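Local coordinates for protein C-domain type II peptide synthetase (Streptomyces globisporus, PDB 4ZNM) that belongs to the condensation-domain family, of the CoA-acyltransferase clan, and is a type II protein of peptide synthetase systems, at residues Leu120-Glu123 with Val124-Thr127; Gly142-Asp145 with Gln146-Val150; Gly106-Asp109 with Glu110-Val114; Trp163-His166 with Val167-Arg170. All blocks are in the same frame, centred on the assembly; numbering follows the deposited sequence.

Contact 1: Leu120-Glu123 with Val124-Thr127; sequences LLNE and VEST
L120 O and L121 O take the amides of V124 and E125 in the closing turn of helix 110-125, the helix of a beta-alpha-beta unit between strands 101-104 and 137-143. V124 N stands 2.9 Å from L120 O, and E125 N is 3.0 Å from L121 O. Beyond these the ladder frays. S126 N still reaches N122 O at 3.0 Å, but the bond is bent to 136°, and the same N-H has a weak second bond to E123 O. N122 O also accepts from Q400 NE2. The S126 hydroxyl adds a second grip on E123 O, OG donating at 2.7 Å. With OG rotated between the backbone N and the carbonyl carbon of its own residue (chi1 73°), the hydroxyl folds back onto the helix. On another flank N122 and E125 run side by side, amide and carboxylate planes 83° apart. N122 OD1 and E125 OE2 share a partner in R396; E125 also holds R246 and S404 N, while the E123 carboxylate pairs with R103. On the apolar side L120 CD1 lies 4.3 Å from V124 CG2, both residues packing on V152 of strand 148-156. Just past the last turn, T127 gives V124 O two donors, T127 N and T127 OG1; the hydroxyl, itself met by R138 NH1, lies 2.7 Å from V124 O, in the carbonyl plane and on a lone pair.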
loop_
_atom_site.group_PDB
_atom_site.type_symbol
_atom_site.label_atom_id
_atom_site.label_comp_id
_atom_site.label_asym_id
_atom_site.label_seq_id
_atom_site.Cartn_x
_atom_site.Cartn_y
_atom_site.Cartn_z
ATOM N N LEU A 120 0.552 -5.485 19.123
ATOM C CA LEU A 120 -0.761 -4.889 19.049
ATOM C C LEU A 120 -1.099 -4.628 17.587
ATOM O O LEU A 120 -2.190 -4.967 17.123
ATOM C CB LEU A 120 -0.823 -3.602 19.871
ATOM C CG LEU A 120 -2.191 -2.929 19.893
ATOM C CD1 LEU A 120 -3.268 -3.900 20.444
ATOM C CD2 LEU A 120 -2.149 -1.650 20.697
ATOM N N LEU A 121 -0.161 -4.044 16.849
ATOM C CA LEU A 121 -0.416 -3.764 15.426
ATOM C C LEU A 121 -0.859 -5.056 14.695
ATOM O O LEU A 121 -1.865 -5.085 13.964
ATOM C CB LEU A 121 0.836 -3.143 14.792
ATOM C CG LEU A 121 0.799 -2.865 13.293
ATOM C CD1 LEU A 121 -0.386 -2.003 12.924
ATOM C CD2 LEU A 121 2.079 -2.202 12.836
ATOM N N ASN A 122 -0.141 -6.143 14.927
ATOM C CA ASN A 122 -0.416 -7.375 14.208
ATOM C C ASN A 122 -1.751 -7.949 14.596
ATOM O O ASN A 122 -2.473 -8.488 13.754
ATOM C CB ASN A 122 0.657 -8.418 14.493
ATOM C CG ASN A 122 1.746 -8.410 13.460
ATOM O OD1 ASN A 122 1.958 -7.408 12.780
ATOM N ND2 ASN A 122 2.439 -9.520 13.331
ATOM N N GLU A 123 -2.073 -7.847 15.881
ATOM C CA GLU A 123 -3.340 -8.379 16.366
ATOM C C GLU A 123 -4.477 -7.608 15.720
ATOM O O GLU A 123 -5.440 -8.198 15.248
ATOM C CB GLU A 123 -3.444 -8.294 17.898
ATOM C CG GLU A 123 -4.760 -8.874 18.396
ATOM C CD GLU A 123 -5.032 -8.561 19.843
ATOM O OE1 GLU A 123 -4.061 -8.331 20.593
ATOM O OE2 GLU A 123 -6.221 -8.548 20.228
ATOM N N VAL A 124 -4.374 -6.286 15.678
ATOM C CA VAL A 124 -5.438 -5.491 15.059
ATOM C C VAL A 124 -5.562 -5.881 13.583
ATOM O O VAL A 124 -6.654 -6.080 13.098
ATOM C CB VAL A 124 -5.192 -3.978 15.222
ATOM C CG1 VAL A 124 -6.127 -3.167 14.322
ATOM C CG2 VAL A 124 -5.364 -3.595 16.674
ATOM N N GLU A 125 -4.439 -6.076 12.896
ATOM C CA GLU A 125 -4.469 -6.472 11.480
ATOM C C GLU A 125 -5.138 -7.821 11.260
ATOM O O GLU A 125 -5.645 -8.086 10.182
ATOM C CB GLU A 125 -3.045 -6.525 10.893
ATOM C CG GLU A 125 -3.013 -6.725 9.404
ATOM C CD GLU A 125 -1.594 -6.938 8.848
ATOM O OE1 GLU A 125 -1.478 -7.337 7.647
ATOM O OE2 GLU A 125 -0.617 -6.720 9.604
ATOM N N SER A 126 -5.104 -8.702 12.254
ATOM C CA SER A 126 -5.805 -9.971 12.104
ATOM C C SER A 126 -7.311 -9.884 12.354
ATOM O O SER A 126 -7.999 -10.872 12.158
ATOM C CB SER A 126 -5.229 -11.031 13.027
ATOM O OG SER A 126 -5.617 -10.744 14.362
ATOM N N THR A 127 -7.831 -8.725 12.728
ATOM C CA THR A 127 -9.264 -8.583 12.917
ATOM C C THR A 127 -9.917 -8.039 11.647
ATOM O O THR A 127 -9.239 -7.527 10.760
ATOM C CB THR A 127 -9.599 -7.670 14.100
ATOM O OG1 THR A 127 -9.225 -6.313 13.804
ATOM C CG2 THR A 127 -8.888 -8.158 15.345
#

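Contact 2: Gly142-Asp145 with Gln146-Val150; sequences GRFD and QKDAV
F144 reaches across the hairpin toward the second strand, its CE2 3.6 Å from V150 CG2. The ring gets there because CG is turned anti to the carbonyl carbon (chi1 -58°). Beside it the D148 carboxylate is inclined to the ring plane by 49°, with CD2 of F144 3.9 Å from CG of D148. That carboxylate has stronger business further on, in salt bridges to R113 and R53. All this belongs to a tight beta hairpin joining strands 137-143 and 148-156: G142 and V150 form the antiparallel hydrogen-bonded pair, R143 and A149 the non-hydrogen-bonded pair next to it, and F144 N closes on D148 O at 2.9 Å. At the tip, D145 builds an Asx turn. Its CG sits between the backbone N and the carbonyl carbon (chi1 61°), which swings OD1 over the turn to accept K147 N at 2.9 Å, with a weak bond from D148 N as well. The amide of K147 meets OD1 on its anti side, somewhat out of the carboxylate plane; OD2 is taken by R113. R143 runs along the other face, its CG 4.2 Å from A149 CB, and its chain then bends toward Q146. There one face of the guanidinium has Q146 NE2 above it, offset toward the rim, while NH1 pairs with E60. A water in the guanidinium plane, 3.0 Å from R143 NH2, donates to both Q146 O and Q146 OE1.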
loop_
_atom_site.group_PDB
_atom_site.type_symbol
_atom_site.label_atom_id
_atom_site.label_comp_id
_atom_site.label_asym_id
_atom_site.label_seq_id
_atom_site.Cartn_x
_atom_site.Cartn_y
_atom_site.Cartn_z
ATOM N N GLY A 142 -3.004 1.518 22.734
ATOM C CA GLY A 142 -2.293 0.748 23.736
ATOM C C GLY A 142 -1.399 1.629 24.593
ATOM O O GLY A 142 -0.428 2.178 24.101
ATOM N N ARG A 143 -1.710 1.775 25.874
ATOM C CA ARG A 143 -0.924 2.697 26.724
ATOM C C ARG A 143 0.048 1.929 27.551
ATOM O O ARG A 143 -0.310 0.952 28.177
ATOM C CB ARG A 143 -1.836 3.509 27.611
ATOM C CG ARG A 143 -2.924 4.243 26.834
ATOM C CD ARG A 143 -3.664 5.227 27.715
ATOM N NE ARG A 143 -2.846 6.385 27.988
ATOM C CZ ARG A 143 -3.247 7.448 28.680
ATOM N NH1 ARG A 143 -4.483 7.518 29.169
ATOM N NH2 ARG A 143 -2.405 8.444 28.885
ATOM N N PHE A 144 1.288 2.385 27.585
ATOM C CA PHE A 144 2.257 1.837 28.521
ATOM C C PHE A 144 2.190 2.496 29.890
ATOM O O PHE A 144 2.273 1.827 30.929
ATOM C CB PHE A 144 3.651 1.991 27.948
ATOM C CG PHE A 144 3.812 1.315 26.611
ATOM C CD1 PHE A 144 3.869 -0.067 26.517
ATOM C CD2 PHE A 144 3.910 2.060 25.454
ATOM C CE1 PHE A 144 4.032 -0.685 25.280
ATOM C CE2 PHE A 144 4.080 1.445 24.234
ATOM C CZ PHE A 144 4.133 0.071 24.149
ATOM N N ASP A 145 2.102 3.813 29.881
ATOM C CA ASP A 145 2.059 4.602 31.115
ATOM C C ASP A 145 1.411 5.922 30.722
ATOM O O ASP A 145 0.858 6.030 29.610
ATOM C CB ASP A 145 3.448 4.755 31.745
ATOM C CG ASP A 145 4.446 5.472 30.842
ATOM O OD1 ASP A 145 4.015 6.370 30.087
ATOM O OD2 ASP A 145 5.666 5.162 30.905
ATOM N N GLN A 146 1.415 6.900 31.618
ATOM C CA GLN A 146 0.602 8.104 31.427
ATOM C C GLN A 146 1.163 9.002 30.316
ATOM O O GLN A 146 0.511 9.964 29.900
ATOM C CB GLN A 146 0.483 8.887 32.748
ATOM C CG GLN A 146 -0.480 8.251 33.752
ATOM C CD GLN A 146 -1.923 8.243 33.242
ATOM O OE1 GLN A 146 -2.541 9.289 33.057
ATOM N NE2 GLN A 146 -2.442 7.062 32.975
ATOM N N LYS A 147 2.351 8.690 29.816
ATOM C CA LYS A 147 2.959 9.551 28.788
ATOM C C LYS A 147 3.543 8.803 27.582
ATOM O O LYS A 147 4.131 9.433 26.686
ATOM C CB LYS A 147 4.064 10.423 29.427
ATOM C CG LYS A 147 5.154 9.633 30.108
ATOM C CD LYS A 147 6.175 10.541 30.798
ATOM C CE LYS A 147 7.227 9.731 31.537
ATOM N NZ LYS A 147 6.634 8.898 32.617
ATOM N N ASP A 148 3.378 7.476 27.540
ATOM C CA ASP A 148 3.815 6.695 26.372
ATOM C C ASP A 148 2.736 5.708 25.900
ATOM O O ASP A 148 2.147 5.016 26.714
ATOM C CB ASP A 148 5.103 5.982 26.748
ATOM C CG ASP A 148 5.844 5.391 25.559
ATOM O OD1 ASP A 148 5.522 5.698 24.384
ATOM O OD2 ASP A 148 6.786 4.616 25.832
ATOM N N ALA A 149 2.471 5.651 24.588
ATOM C CA ALA A 149 1.407 4.796 24.055
ATOM C C ALA A 149 1.668 4.501 22.585
ATOM O O ALA A 149 2.503 5.166 21.947
ATOM C CB ALA A 149 0.047 5.457 24.197
ATOM N N VAL A 150 0.964 3.495 22.085
ATOM C CA VAL A 150 0.921 3.175 20.670
ATOM C C VAL A 150 -0.533 3.299 20.183
ATOM O O VAL A 150 -1.421 2.686 20.752
ATOM C CB VAL A 150 1.460 1.753 20.414
ATOM C CG1 VAL A 150 1.316 1.373 18.909
ATOM C CG2 VAL A 150 2.884 1.668 20.830
HETATM O O HOH W 1 -2.081 10.948 30.436
#

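Contact 3: Gly106-Asp109 with Glu110-Val114; sequences GDVD and ESERV
This is a helix N-cap at the surface: D109, the last residue of the loop after strand 101-104, caps helix 110-125. D109 OD1 accepts E112 N at 3.1 Å, met nearly head-on along its C-O bond, and the S111 hydroxyl donates to the same oxygen from above the carboxylate plane. Two donors thus grip one carboxylate oxygen. D109 O, meanwhile, takes R113 N at 3.1 Å as the first turn forms. The preceding residues are tied down by the R113 side chain. Extended from CG to NE, it reaches back along the loop, where NE gives V108 O a short bond of 2.6 Å at 155°, and NH2 adds a weak one. D107, at the centre of an inverse gamma turn, lies alongside it: OD1 forms a salt bridge with NH2 at the edge of the guanidinium, 2.8 Å away, although carboxylate and guanidinium planes are 70° apart. NH1 is held by the neighbouring hairpin, so the group's rotation is fixed from several sides. The E112 carboxylate turns to R115 and R116, while the aliphatic stem of the side chain meets the loop, E112 CG resting 3.6 Å from V108 CG2.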
loop_
_atom_site.group_PDB
_atom_site.type_symbol
_atom_site.label_atom_id
_atom_site.label_comp_id
_atom_site.label_asym_id
_atom_site.label_seq_id
_atom_site.Cartn_x
_atom_site.Cartn_y
_atom_site.Cartn_z
ATOM N N GLY A 106 1.187 -2.194 29.637
ATOM C CA GLY A 106 2.073 -2.456 30.746
ATOM C C GLY A 106 3.223 -1.479 30.815
ATOM O O GLY A 106 3.726 -1.025 29.806
ATOM N N ASP A 107 3.645 -1.155 32.025
ATOM C CA ASP A 107 4.781 -0.251 32.212
ATOM C C ASP A 107 6.069 -1.055 32.111
ATOM O O ASP A 107 6.631 -1.433 33.122
ATOM C CB ASP A 107 4.692 0.455 33.565
ATOM C CG ASP A 107 5.729 1.567 33.725
ATOM O OD1 ASP A 107 6.731 1.571 32.978
ATOM O OD2 ASP A 107 5.546 2.429 34.614
ATOM N N VAL A 108 6.531 -1.311 30.893
ATOM C CA VAL A 108 7.683 -2.188 30.696
ATOM C C VAL A 108 8.863 -1.434 30.071
ATOM O O VAL A 108 8.722 -0.294 29.641
ATOM C CB VAL A 108 7.290 -3.396 29.836
ATOM C CG1 VAL A 108 6.326 -4.302 30.589
ATOM C CG2 VAL A 108 6.670 -2.935 28.496
ATOM N N ASP A 109 10.023 -2.076 30.015
ATOM C CA ASP A 109 11.244 -1.411 29.529
ATOM C C ASP A 109 11.155 -1.178 28.010
ATOM O O ASP A 109 10.306 -1.778 27.325
ATOM C CB ASP A 109 12.490 -2.229 29.925
ATOM C CG ASP A 109 12.536 -3.600 29.277
ATOM O OD1 ASP A 109 12.221 -3.709 28.074
ATOM O OD2 ASP A 109 12.912 -4.570 29.975
ATOM N N GLU A 110 11.996 -0.301 27.473
ATOM C CA GLU A 110 11.796 0.192 26.101
ATOM C C GLU A 110 11.706 -0.917 25.057
ATOM O O GLU A 110 10.798 -0.909 24.200
ATOM C CB GLU A 110 12.919 1.164 25.715
ATOM C CG GLU A 110 12.845 1.675 24.245
ATOM C CD GLU A 110 11.495 2.320 23.896
ATOM O OE1 GLU A 110 10.796 2.755 24.837
ATOM O OE2 GLU A 110 11.123 2.387 22.690
ATOM N N SER A 111 12.638 -1.870 25.081
ATOM C CA SER A 111 12.605 -2.921 24.055
ATOM C C SER A 111 11.284 -3.711 24.140
ATOM O O SER A 111 10.727 -4.147 23.131
ATOM C CB SER A 111 13.796 -3.868 24.168
ATOM O OG SER A 111 13.786 -4.581 25.386
ATOM N N GLU A 112 10.767 -3.892 25.342
ATOM C CA GLU A 112 9.525 -4.625 25.466
ATOM C C GLU A 112 8.348 -3.797 24.916
ATOM O O GLU A 112 7.369 -4.371 24.423
ATOM C CB GLU A 112 9.292 -5.020 26.918
ATOM C CG GLU A 112 8.084 -5.929 27.135
ATOM C CD GLU A 112 8.220 -7.273 26.429
ATOM O OE1 GLU A 112 9.363 -7.702 26.145
ATOM O OE2 GLU A 112 7.173 -7.894 26.147
ATOM N N ARG A 113 8.461 -2.466 24.976
ATOM C CA ARG A 113 7.448 -1.553 24.412
ATOM C C ARG A 113 7.334 -1.593 22.876
ATOM O O ARG A 113 6.226 -1.580 22.325
ATOM C CB ARG A 113 7.735 -0.119 24.866
ATOM C CG ARG A 113 7.418 0.074 26.365
ATOM C CD ARG A 113 7.444 1.496 26.844
ATOM N NE ARG A 113 7.460 1.510 28.316
ATOM C CZ ARG A 113 7.145 2.559 29.061
ATOM N NH1 ARG A 113 6.840 3.716 28.486
ATOM N NH2 ARG A 113 7.135 2.458 30.386
ATOM N N VAL A 114 8.467 -1.629 22.187
ATOM C CA VAL A 114 8.465 -1.657 20.722
ATOM C C VAL A 114 7.823 -2.965 20.264
ATOM O O VAL A 114 7.075 -3.026 19.281
ATOM C CB VAL A 114 9.869 -1.541 20.157
ATOM C CG1 VAL A 114 9.811 -1.343 18.647
ATOM C CG2 VAL A 114 10.622 -0.401 20.824
#

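Contact 4: Trp163-His166 with Val167-Arg170; sequences WAMH and VIAR
W163 and V167 meet one turn apart near the start of helix 162-180, which follows the HHxxxD signature of condensation domains; D161, the aspartate of that signature, accepts A164 N. The sides of the helix differ. The tight side carries M165 (selenomethionine), I168 and A169, which press on strands 47-55 and 148-156 through W52, I48 and L153. Here I168 lies close against the backbone: CG1, anti to its own carbonyl carbon (chi1 -69°), comes within 3.1 Å of A164 O, which also accepts I168 N at 2.9 Å. SE of M165 and CD1 of I168 touch more lightly, at 4.2 Å. Another side, with H166 and R170, is looser and partly open to solvent. Their side chains do not meet, NE2 of H166 being 6.2 Å from NE of R170, whose guanidinium goes to D305. Their link is through the backbone, R170 N to H166 O. W163 is partly exposed but well covered by outside residues: its indole lies nearly parallel to the H375 ring and packs on R298 and P377, while NE1 donates to E304 O. V167, by contrast, is buried, and its methyl stands obliquely to that indole, CG2 being 3.8 Å from NE1 of W163.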
loop_
_atom_site.group_PDB
_atom_site.type_symbol
_atom_site.label_atom_id
_atom_site.label_comp_id
_atom_site.label_asym_id
_atom_site.label_seq_id
_atom_site.Cartn_x
_atom_site.Cartn_y
_atom_site.Cartn_z
ATOM N N TRP A 163 -1.235 7.015 1.862
ATOM C CA TRP A 163 -1.193 8.478 1.959
ATOM C C TRP A 163 -2.379 8.971 2.784
ATOM O O TRP A 163 -2.244 9.851 3.661
ATOM C CB TRP A 163 -1.179 9.108 0.549
ATOM C CG TRP A 163 -1.191 10.613 0.507
ATOM C CD1 TRP A 163 -2.218 11.422 0.835
ATOM C CD2 TRP A 163 -0.132 11.472 0.060
ATOM N NE1 TRP A 163 -1.875 12.729 0.638
ATOM C CE2 TRP A 163 -0.599 12.790 0.164
ATOM C CE3 TRP A 163 1.165 11.252 -0.401
ATOM C CZ2 TRP A 163 0.180 13.890 -0.184
ATOM C CZ3 TRP A 163 1.942 12.343 -0.743
ATOM C CH2 TRP A 163 1.446 13.648 -0.630
ATOM N N ALA A 164 -3.536 8.361 2.562
ATOM C CA ALA A 164 -4.732 8.716 3.330
ATOM C C ALA A 164 -4.560 8.452 4.818
ATOM O O ALA A 164 -5.087 9.195 5.633
ATOM C CB ALA A 164 -5.971 7.946 2.812
HETATM N N MSE A 165 -3.854 7.380 5.171
HETATM C CA MSE A 165 -3.651 7.024 6.583
HETATM C C MSE A 165 -2.753 8.098 7.258
HETATM O O MSE A 165 -2.961 8.482 8.391
HETATM C CB MSE A 165 -3.005 5.642 6.724
HETATM C CG MSE A 165 -3.902 4.469 6.386
HETATM SE SE MSE A 165 -5.371 4.250 7.618
HETATM C CE MSE A 165 -4.389 4.237 9.278
ATOM N N HIS A 166 -1.772 8.583 6.533
ATOM C CA HIS A 166 -0.936 9.684 7.038
ATOM C C HIS A 166 -1.829 10.916 7.298
ATOM O O HIS A 166 -1.754 11.516 8.378
ATOM C CB HIS A 166 0.176 9.977 6.070
ATOM C CG HIS A 166 0.915 11.239 6.366
ATOM N ND1 HIS A 166 2.165 11.248 6.953
ATOM C CD2 HIS A 166 0.583 12.541 6.164
ATOM C CE1 HIS A 166 2.572 12.498 7.095
ATOM N NE2 HIS A 166 1.629 13.302 6.629
ATOM N N VAL A 167 -2.718 11.247 6.356
ATOM C CA VAL A 167 -3.651 12.372 6.511
ATOM C C VAL A 167 -4.593 12.172 7.716
ATOM O O VAL A 167 -4.838 13.113 8.493
ATOM C CB VAL A 167 -4.463 12.610 5.215
ATOM C CG1 VAL A 167 -5.594 13.643 5.447
ATOM C CG2 VAL A 167 -3.537 13.116 4.070
ATOM N N ILE A 168 -5.106 10.957 7.907
ATOM C CA ILE A 168 -6.053 10.678 8.982
ATOM C C ILE A 168 -5.404 10.919 10.355
ATOM O O ILE A 168 -6.022 11.453 11.282
ATOM C CB ILE A 168 -6.569 9.254 8.873
ATOM C CG1 ILE A 168 -7.465 9.113 7.628
ATOM C CG2 ILE A 168 -7.353 8.838 10.155
ATOM C CD1 ILE A 168 -7.775 7.653 7.270
ATOM N N ALA A 169 -4.161 10.473 10.481
ATOM C CA ALA A 169 -3.429 10.580 11.720
ATOM C C ALA A 169 -3.144 12.056 11.995
ATOM O O ALA A 169 -3.317 12.531 13.122
ATOM C CB ALA A 169 -2.145 9.762 11.655
ATOM N N ARG A 170 -2.779 12.796 10.950
ATOM C CA ARG A 170 -2.441 14.210 11.127
ATOM C C ARG A 170 -3.675 14.978 11.547
ATOM O O ARG A 170 -3.646 15.761 12.513
ATOM C CB ARG A 170 -1.847 14.838 9.871
ATOM C CG ARG A 170 -1.605 16.342 10.091
ATOM C CD ARG A 170 -1.682 17.148 8.888
ATOM N NE ARG A 170 -2.967 17.088 8.207
ATOM C CZ ARG A 170 -3.159 17.669 7.031
ATOM N NH1 ARG A 170 -2.152 18.336 6.493
ATOM N NH2 ARG A 170 -4.329 17.598 6.390
#

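In the fold
Contacts 3, 1, 2 and 4 follow one another along the chain. Contacts 3 and 1 are the two ends of helix 110-125, their centres about 18 Å apart. Contact 2 opens at the end of the strand that follows this helix, and its centre is about 10 Å from contact 3: R113 NH1 bridges to D148 OD2 at 2.8 Å and to D145 OD2, while F144 packs beside G106. Contact 1 touches contact 2 through L120 CD2, 3.9 Å from G142 N. Contact 4 stands apart, about 8 Å from contact 1 at the nearest atoms. The side chain of T127 in contact 1 lies about 11 Å from a bound sodium ion, and those of K147 and I168 about 14 Å from one.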